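Local structure of acetylornithine aminotransferase (Aquifex aeolicus, 2EH6) at residues 61-64 / 68-71; 312-317 / 321-326; 341-346 / 351-356. The protein catalyses, with pyridoxal 5'-phosphate as cofactor, the transfer of an amino group from N(2)-acetyl-L-ornithine to 2-oxoglutarate in arginine biosynthesis, working as a homodimer. All coordinates share one frame; numbering follows the deposited sequence.

Interaction 1: residues 61-64 / 68-71; sequences LHVS and ENPW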
loop_
_atom_site.group_PDB
_atom_site.type_symbol
_atom_site.label_atom_id
_atom_site.label_comp_id
_atom_site.label_asym_id
_atom_site.label_seq_id
_atom_site.Cartn_x
_atom_site.Cartn_y
_atom_site.Cartn_z
ATOM N N LEU A 61 14.917 -2.730 8.859
ATOM C CA LEU A 61 13.620 -2.973 8.239
ATOM C C LEU A 61 13.075 -1.748 7.505
ATOM O O LEU A 61 12.489 -1.861 6.424
ATOM C CB LEU A 61 12.596 -3.382 9.301
ATOM C CG LEU A 61 12.757 -4.727 10.016
ATOM C CD1 LEU A 61 11.662 -4.862 11.069
ATOM C CD2 LEU A 61 12.678 -5.861 9.013
ATOM N N HIS A 62 13.277 -0.583 8.107
ATOM C CA HIS A 62 12.687 0.676 7.659
ATOM C C HIS A 62 13.466 1.891 8.179
ATOM O O HIS A 62 13.827 1.976 9.345
ATOM C CB HIS A 62 11.243 0.730 8.159
ATOM C CG HIS A 62 10.658 2.088 7.868
ATOM N ND1 HIS A 62 10.095 2.418 6.678
ATOM C CD2 HIS A 62 10.577 3.195 8.720
ATOM C CE1 HIS A 62 9.681 3.693 6.814
ATOM N NE2 HIS A 62 9.957 4.184 8.025
ATOM N N VAL A 63 13.764 2.865 7.294
ATOM C CA VAL A 63 14.291 4.149 7.780
ATOM C C VAL A 63 13.462 5.364 7.301
ATOM O O VAL A 63 13.569 6.465 7.821
ATOM C CB VAL A 63 15.739 4.282 7.288
ATOM C CG1 VAL A 63 16.582 3.111 7.792
ATOM C CG2 VAL A 63 15.762 4.309 5.773
ATOM N N SER A 64 12.633 5.122 6.252
ATOM C CA SER A 64 11.859 6.181 5.563
ATOM C C SER A 64 12.663 6.910 4.489
ATOM O O SER A 64 13.883 6.923 4.467
ATOM C CB SER A 64 11.275 7.205 6.536
ATOM O OG SER A 64 12.207 8.263 6.726
ATOM N N GLU A 68 18.658 8.815 2.504
ATOM C CA GLU A 68 19.063 8.102 1.299
ATOM C C GLU A 68 18.787 6.612 1.477
ATOM O O GLU A 68 19.104 6.042 2.518
ATOM C CB GLU A 68 20.557 8.285 1.038
ATOM C CG GLU A 68 20.955 9.631 0.482
ATOM C CD GLU A 68 22.458 9.746 0.322
ATOM O OE1 GLU A 68 23.068 8.795 -0.216
ATOM O OE2 GLU A 68 23.030 10.779 0.727
ATOM N N ASN A 69 18.197 5.992 0.460
ATOM C CA ASN A 69 17.899 4.559 0.484
ATOM C C ASN A 69 18.643 3.911 -0.685
ATOM O O ASN A 69 18.058 3.661 -1.741
ATOM C CB ASN A 69 16.389 4.312 0.330
ATOM C CG ASN A 69 15.606 4.623 1.595
ATOM O OD1 ASN A 69 14.868 3.777 2.093
ATOM N ND2 ASN A 69 15.753 5.842 2.111
ATOM N N PRO A 70 19.945 3.629 -0.510
ATOM C CA PRO A 70 20.780 3.013 -1.550
ATOM C C PRO A 70 20.182 1.751 -2.167
ATOM O O PRO A 70 20.382 1.468 -3.350
ATOM C CB PRO A 70 22.091 2.738 -0.818
ATOM C CG PRO A 70 22.144 3.847 0.201
ATOM C CD PRO A 70 20.727 3.852 0.721
ATOM N N TRP A 71 19.464 0.979 -1.360
ATOM C CA TRP A 71 18.839 -0.245 -1.854
ATOM C C TRP A 71 17.797 0.084 -2.921
ATOM O O TRP A 71 17.540 -0.726 -3.810
ATOM C CB TRP A 71 18.209 -1.013 -0.691
ATOM C CG TRP A 71 17.519 -0.132 0.289
ATOM C CD1 TRP A 71 16.246 0.352 0.205
ATOM C CD2 TRP A 71 18.075 0.405 1.494
ATOM N NE1 TRP A 71 15.974 1.155 1.284
ATOM C CE2 TRP A 71 17.080 1.207 2.091
ATOM C CE3 TRP A 71 19.321 0.285 2.130
ATOM C CZ2 TRP A 71 17.288 1.891 3.293
ATOM C CZ3 TRP A 71 19.530 0.965 3.329
ATOM C CH2 TRP A 71 18.515 1.759 3.897
HETATM O O HOH W 1 12.870 3.067 4.332
#

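Interaction 2: residues 312-317 / 321-326; sequences GKVKGR and LGLELE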
loop_
_atom_site.group_PDB
_atom_site.type_symbol
_atom_site.label_atom_id
_atom_site.label_comp_id
_atom_site.label_asym_id
_atom_site.label_seq_id
_atom_site.Cartn_x
_atom_site.Cartn_y
_atom_site.Cartn_z
ATOM N N GLY A 312 -12.240 -26.503 -23.408
ATOM C CA GLY A 312 -12.472 -25.076 -23.534
ATOM C C GLY A 312 -11.396 -24.313 -24.281
ATOM O O GLY A 312 -10.410 -24.888 -24.741
ATOM N N LYS A 313 -11.598 -23.004 -24.396
ATOM C CA LYS A 313 -10.663 -22.116 -25.078
ATOM C C LYS A 313 -9.506 -21.749 -24.144
ATOM O O LYS A 313 -9.724 -21.227 -23.051
ATOM C CB LYS A 313 -11.395 -20.846 -25.513
ATOM C CG LYS A 313 -10.552 -19.882 -26.317
ATOM C CD LYS A 313 -11.270 -18.550 -26.484
ATOM C CE LYS A 313 -10.479 -17.623 -27.390
ATOM N NZ LYS A 313 -9.048 -17.538 -26.971
ATOM N N VAL A 314 -8.280 -22.017 -24.580
ATOM C CA VAL A 314 -7.102 -21.712 -23.777
ATOM C C VAL A 314 -6.604 -20.312 -24.117
ATOM O O VAL A 314 -6.414 -19.975 -25.285
ATOM C CB VAL A 314 -5.985 -22.737 -24.034
ATOM C CG1 VAL A 314 -4.797 -22.459 -23.133
ATOM C CG2 VAL A 314 -6.520 -24.140 -23.807
ATOM N N LYS A 315 -6.394 -19.503 -23.085
ATOM C CA LYS A 315 -5.959 -18.122 -23.262
ATOM C C LYS A 315 -4.698 -17.845 -22.463
ATOM O O LYS A 315 -4.339 -18.611 -21.566
ATOM C CB LYS A 315 -7.069 -17.182 -22.791
ATOM C CG LYS A 315 -8.448 -17.533 -23.347
ATOM C CD LYS A 315 -9.577 -16.887 -22.549
ATOM C CE LYS A 315 -9.585 -15.376 -22.677
ATOM N NZ LYS A 315 -10.748 -14.776 -21.960
ATOM N N GLY A 316 -4.022 -16.751 -22.793
ATOM C CA GLY A 316 -2.824 -16.392 -22.060
ATOM C C GLY A 316 -1.504 -16.595 -22.772
ATOM O O GLY A 316 -1.449 -17.058 -23.910
ATOM N N ARG A 317 -0.429 -16.255 -22.074
ATOM C CA ARG A 317 0.915 -16.370 -22.612
ATOM C C ARG A 317 1.861 -16.706 -21.461
ATOM O O ARG A 317 1.638 -16.277 -20.327
ATOM C CB ARG A 317 1.297 -15.036 -23.255
ATOM C CG ARG A 317 2.640 -15.000 -23.939
ATOM C CD ARG A 317 2.963 -13.566 -24.347
ATOM N NE ARG A 317 2.067 -13.043 -25.376
ATOM C CZ ARG A 317 2.239 -13.225 -26.684
ATOM N NH1 ARG A 317 3.277 -13.921 -27.132
ATOM N NH2 ARG A 317 1.374 -12.705 -27.545
ATOM N N LEU A 321 -1.963 -18.251 -17.784
ATOM C CA LEU A 321 -2.900 -18.933 -18.660
ATOM C C LEU A 321 -4.301 -19.045 -18.093
ATOM O O LEU A 321 -4.505 -18.985 -16.883
ATOM C CB LEU A 321 -2.359 -20.332 -18.982
ATOM C CG LEU A 321 -0.982 -20.360 -19.653
ATOM C CD1 LEU A 321 -0.433 -21.778 -19.659
ATOM C CD2 LEU A 321 -1.095 -19.820 -21.068
ATOM N N GLY A 322 -5.266 -19.216 -18.988
ATOM C CA GLY A 322 -6.644 -19.352 -18.571
ATOM C C GLY A 322 -7.372 -20.358 -19.437
ATOM O O GLY A 322 -7.021 -20.569 -20.597
ATOM N N LEU A 323 -8.382 -20.996 -18.858
ATOM C CA LEU A 323 -9.189 -21.973 -19.573
ATOM C C LEU A 323 -10.630 -21.517 -19.415
ATOM O O LEU A 323 -11.201 -21.594 -18.326
ATOM C CB LEU A 323 -9.001 -23.371 -18.971
ATOM C CG LEU A 323 -9.808 -24.524 -19.580
ATOM C CD1 LEU A 323 -9.501 -24.663 -21.066
ATOM C CD2 LEU A 323 -9.470 -25.811 -18.846
ATOM N N GLU A 324 -11.205 -21.016 -20.502
ATOM C CA GLU A 324 -12.579 -20.541 -20.483
ATOM C C GLU A 324 -13.531 -21.721 -20.637
ATOM O O GLU A 324 -13.595 -22.346 -21.696
ATOM C CB GLU A 324 -12.797 -19.536 -21.614
ATOM C CG GLU A 324 -14.150 -18.857 -21.581
ATOM C CD GLU A 324 -14.303 -17.832 -22.683
ATOM O OE1 GLU A 324 -13.423 -16.952 -22.802
ATOM O OE2 GLU A 324 -15.305 -17.902 -23.427
ATOM N N LEU A 325 -14.270 -22.021 -19.575
ATOM C CA LEU A 325 -15.204 -23.131 -19.590
ATOM C C LEU A 325 -16.575 -22.719 -20.107
ATOM O O LEU A 325 -16.858 -21.538 -20.291
ATOM C CB LEU A 325 -15.339 -23.721 -18.186
ATOM C CG LEU A 325 -14.032 -24.151 -17.516
ATOM C CD1 LEU A 325 -14.324 -24.660 -16.117
ATOM C CD2 LEU A 325 -13.349 -25.224 -18.351
ATOM N N GLU A 326 -17.422 -23.714 -20.335
ATOM C CA GLU A 326 -18.768 -23.484 -20.834
ATOM C C GLU A 326 -19.657 -22.940 -19.721
ATOM O O GLU A 326 -20.571 -22.153 -19.971
ATOM C CB GLU A 326 -19.341 -24.796 -21.373
ATOM C CG GLU A 326 -20.684 -24.662 -22.062
ATOM C CD GLU A 326 -21.155 -25.977 -22.663
ATOM O OE1 GLU A 326 -20.441 -26.522 -23.535
ATOM O OE2 GLU A 326 -22.236 -26.464 -22.261
#

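Interaction 3: residues 341-346 / 351-356; sequences LLINCT and LRFLPP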
loop_
_atom_site.group_PDB
_atom_site.type_symbol
_atom_site.label_atom_id
_atom_site.label_comp_id
_atom_site.label_asym_id
_atom_site.label_seq_id
_atom_site.Cartn_x
_atom_site.Cartn_y
_atom_site.Cartn_z
ATOM N N LEU A 341 -4.935 -29.564 -5.430
ATOM C CA LEU A 341 -4.520 -28.614 -6.462
ATOM C C LEU A 341 -5.221 -27.279 -6.276
ATOM O O LEU A 341 -6.450 -27.219 -6.186
ATOM C CB LEU A 341 -4.833 -29.141 -7.868
ATOM C CG LEU A 341 -4.499 -28.137 -8.987
ATOM C CD1 LEU A 341 -2.986 -27.977 -9.082
ATOM C CD2 LEU A 341 -5.067 -28.610 -10.318
ATOM N N LEU A 342 -4.431 -26.211 -6.221
ATOM C CA LEU A 342 -4.967 -24.867 -6.064
ATOM C C LEU A 342 -5.059 -24.168 -7.413
ATOM O O LEU A 342 -4.035 -23.902 -8.058
ATOM C CB LEU A 342 -4.073 -24.030 -5.144
ATOM C CG LEU A 342 -3.768 -24.541 -3.736
ATOM C CD1 LEU A 342 -2.863 -23.536 -3.029
ATOM C CD2 LEU A 342 -5.062 -24.734 -2.964
ATOM N N ILE A 343 -6.286 -23.887 -7.842
ATOM C CA ILE A 343 -6.519 -23.176 -9.090
ATOM C C ILE A 343 -7.450 -22.013 -8.758
ATOM O O ILE A 343 -7.996 -21.943 -7.652
ATOM C CB ILE A 343 -7.159 -24.083 -10.179
ATOM C CG1 ILE A 343 -8.450 -24.721 -9.657
ATOM C CG2 ILE A 343 -6.172 -25.156 -10.608
ATOM C CD1 ILE A 343 -9.124 -25.640 -10.665
ATOM N N ASN A 344 -7.629 -21.100 -9.706
ATOM C CA ASN A 344 -8.474 -19.934 -9.484
ATOM C C ASN A 344 -9.560 -19.777 -10.544
ATOM O O ASN A 344 -9.386 -20.172 -11.693
ATOM C CB ASN A 344 -7.599 -18.678 -9.428
ATOM C CG ASN A 344 -8.404 -17.408 -9.254
ATOM O OD1 ASN A 344 -8.592 -16.645 -10.203
ATOM N ND2 ASN A 344 -8.886 -17.173 -8.039
ATOM N N CYS A 345 -10.690 -19.210 -10.139
ATOM C CA CYS A 345 -11.808 -18.985 -11.045
ATOM C C CYS A 345 -12.091 -17.494 -11.093
ATOM O O CYS A 345 -12.321 -16.865 -10.060
ATOM C CB CYS A 345 -13.049 -19.734 -10.556
ATOM S SG CYS A 345 -14.575 -19.452 -11.522
ATOM N N THR A 346 -12.073 -16.929 -12.294
ATOM C CA THR A 346 -12.322 -15.508 -12.450
ATOM C C THR A 346 -13.241 -15.263 -13.647
ATOM O O THR A 346 -13.441 -16.153 -14.477
ATOM C CB THR A 346 -10.983 -14.745 -12.625
ATOM O OG1 THR A 346 -11.194 -13.347 -12.399
ATOM C CG2 THR A 346 -10.414 -14.960 -14.023
ATOM N N LEU A 351 -10.978 -20.303 -15.676
ATOM C CA LEU A 351 -10.056 -20.846 -14.692
ATOM C C LEU A 351 -8.736 -20.168 -15.021
ATOM O O LEU A 351 -8.284 -20.204 -16.165
ATOM C CB LEU A 351 -9.916 -22.363 -14.843
ATOM C CG LEU A 351 -11.030 -23.210 -14.226
ATOM C CD1 LEU A 351 -10.789 -24.671 -14.552
ATOM C CD2 LEU A 351 -11.062 -22.999 -12.717
ATOM N N ARG A 352 -8.136 -19.527 -14.026
ATOM C CA ARG A 352 -6.873 -18.830 -14.222
ATOM C C ARG A 352 -5.763 -19.602 -13.521
ATOM O O ARG A 352 -5.935 -20.048 -12.387
ATOM C CB ARG A 352 -6.975 -17.402 -13.665
ATOM C CG ARG A 352 -5.671 -16.627 -13.679
ATOM C CD ARG A 352 -5.862 -15.173 -13.257
ATOM N NE ARG A 352 -6.674 -15.034 -12.050
ATOM C CZ ARG A 352 -6.775 -13.910 -11.345
ATOM N NH1 ARG A 352 -6.109 -12.824 -11.723
ATOM N NH2 ARG A 352 -7.553 -13.865 -10.271
ATOM N N PHE A 353 -4.637 -19.772 -14.206
ATOM C CA PHE A 353 -3.494 -20.496 -13.654
ATOM C C PHE A 353 -2.306 -19.552 -13.544
ATOM O O PHE A 353 -1.898 -18.946 -14.531
ATOM C CB PHE A 353 -3.133 -21.679 -14.559
ATOM C CG PHE A 353 -4.310 -22.536 -14.932
ATOM C CD1 PHE A 353 -4.907 -23.375 -13.991
ATOM C CD2 PHE A 353 -4.841 -22.483 -16.216
ATOM C CE1 PHE A 353 -6.019 -24.146 -14.323
ATOM C CE2 PHE A 353 -5.955 -23.250 -16.563
ATOM C CZ PHE A 353 -6.546 -24.085 -15.613
ATOM N N LEU A 354 -1.762 -19.425 -12.336
ATOM C CA LEU A 354 -0.624 -18.550 -12.078
ATOM C C LEU A 354 0.383 -19.265 -11.191
ATOM O O LEU A 354 0.676 -18.824 -10.085
ATOM C CB LEU A 354 -1.092 -17.268 -11.382
ATOM C CG LEU A 354 -1.996 -16.335 -12.187
ATOM C CD1 LEU A 354 -2.581 -15.265 -11.265
ATOM C CD2 LEU A 354 -1.190 -15.706 -13.319
ATOM N N PRO A 355 0.928 -20.393 -11.665
ATOM C CA PRO A 355 1.901 -21.125 -10.853
ATOM C C PRO A 355 3.185 -20.326 -10.638
ATOM O O PRO A 355 3.444 -19.348 -11.345
ATOM C CB PRO A 355 2.139 -22.387 -11.674
ATOM C CG PRO A 355 1.996 -21.885 -13.083
ATOM C CD PRO A 355 0.748 -21.034 -12.978
ATOM N N PRO A 356 3.997 -20.724 -9.650
ATOM C CA PRO A 356 5.253 -20.009 -9.394
ATOM C C PRO A 356 6.084 -20.129 -10.663
ATOM O O PRO A 356 5.932 -21.096 -11.409
ATOM C CB PRO A 356 5.851 -20.782 -8.221
ATOM C CG PRO A 356 4.626 -21.275 -7.497
ATOM C CD PRO A 356 3.772 -21.768 -8.635
#

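Interaction 1: residues 61-64 / 68-71
N69 meets V63 and S64 across a short loop, just where helix 70-81 begins in this class-III, fold-type I aminotransferase. N69 occupies the N-cap position, yet its side chain makes no capping bond and turns to the loop instead. ND2 gives a nearly straight hydrogen bond to S64 O (3.2 Å, 168° at the hydrogen). The acceptor lies almost in the amide plane of N69, whereas ND2 stands above the carbonyl plane of S64 rather than on a lone pair. With CG anti to the carbonyl carbon (chi1 -75°), the amide slides past V63, the two side chains running in opposite directions. One branch of V63 does the touching: CG2 lies 3.8 Å from N69 OD1 and equally far from W71 CZ2. This methyl meets the indole at its edge, near the ring plane, while N69 CA and P70 CD lie over a face. The same indole packs on P275 and C278 of helix 275-308 and on F14 of the second subunit, and H62 NE2 bonds to G36 O of that subunit, so the contact belongs to the dimer interface. The S64 side chain is about 9 Å from a bound pyridoxal phosphate. A water bridges the segments, accepting from V63 N and donating to N69 OD1, an oxygen that also receives a weak bond from W71 NE1 at 3.0 Å.

Interaction 2: residues 312-317 / 321-326
K315 and E324 meet diagonally on one face of an antiparallel strand pair, and the lysine is worth following outward atom by atom. Its CB lies 4.0 Å from G322 O, the carbonyl that accepts the straight bond from K315's own backbone N. CG stands anti to the carbonyl carbon, and CD already lies 3.9 Å from E324 OE1; the bend at chi3 (67°) then sets the course of CE, which stays alongside that oxygen, and of NZ beyond it. NZ closes a rather long salt bridge to it (NZ to E324 OE1, 3.5 Å). The stronger partners of the ammonium are elsewhere: NZ bonds to G186 O and to N188 OD1, so the ammonium charge is probably balanced jointly by a carbonyl, an amide oxygen and the carboxylate. The carboxylate arrives from the other strand on an extended chain, and K313, whose CB is on the same face but whose end leads off, keeps NZ 6.1 Å from E324 OE1, near enough perhaps to add to the local field without touching it.

Beneath the side chains, K315 and G322 exchange backbone bonds of 2.8 Å (K315 N to G322 O and G322 N to K315 O), and E324 N bonds to K313 O. On the opposite face V314 CG2 meets L323 CD1, and V314 packs on helix 275-308. L321 reaches across with CD2, which lies 3.7 Å from G316 C. At G316, a glycine with positive phi, a beta carbon would clash with L321 CA. G316 N meanwhile bonds to E189 OE1. Together strands 313-317 and 320-324 form a beta hairpin, strand 313-317 being outermost in the chain's mixed sheet, with V314 and L321 against helix 275-308.

Interaction 3: residues 341-346 / 351-356
N344 and R352 sit side by side in the beta hairpin of strands 341-346 and 350-353, and their side chains point the same way. R352 grips one atom with two: NE (3.1 Å) and NH2 (3.0 Å) both donate to N344 OD1. The oxygen lies in the guanidinium plane, but both nitrogens approach from one face of the amide, above its plane, the flat groups turned 50° apart. A bend at chi3 (47°) brings the edge carrying NE and NH2 round to the amide, and T346 CG2 lies over one guanidinium face. R352 N also makes a short bond to N344 O (2.7 Å).

One shell farther out, R352 NH1 makes a weak hydrogen bond to Q215 OE1 of the cofactor pocket, about 6 Å separating the R352 side chain from a bound pyridoxal phosphate. A leucine in place of R352 would probably leave N344 OD1 without its two donors and its amide freer to turn. V34 of the same chain and L66 of the second subunit pack on N344, and a disulfide ties C345 to C329. Beyond the polar pair, I343 CD1 meets L351 CD2, and I343 CG2 touches the edge of the F353 ring at CE1 (3.9 Å).

Overall arrangement
From the N terminus, interaction 1 comes first and closes a short turn within the loop joining helices 47-59 and 70-81. Much later, after the long helix 275-308, interaction 2 closes one hairpin and interaction 3 the next, with helix 330-338 between them. The three follow in series; none nests in or crosses another. Interactions 2 and 3 join in one sheet, where L321 and L323 bond through their backbones to F353 and L351. Interaction 1 lies across the chain's centre, nearest atoms about 24 Å from interaction 3. In the dimer Y67 of the second subunit, from the turn that its own copy of interaction 1 closes, packs on L342 beside interaction 3.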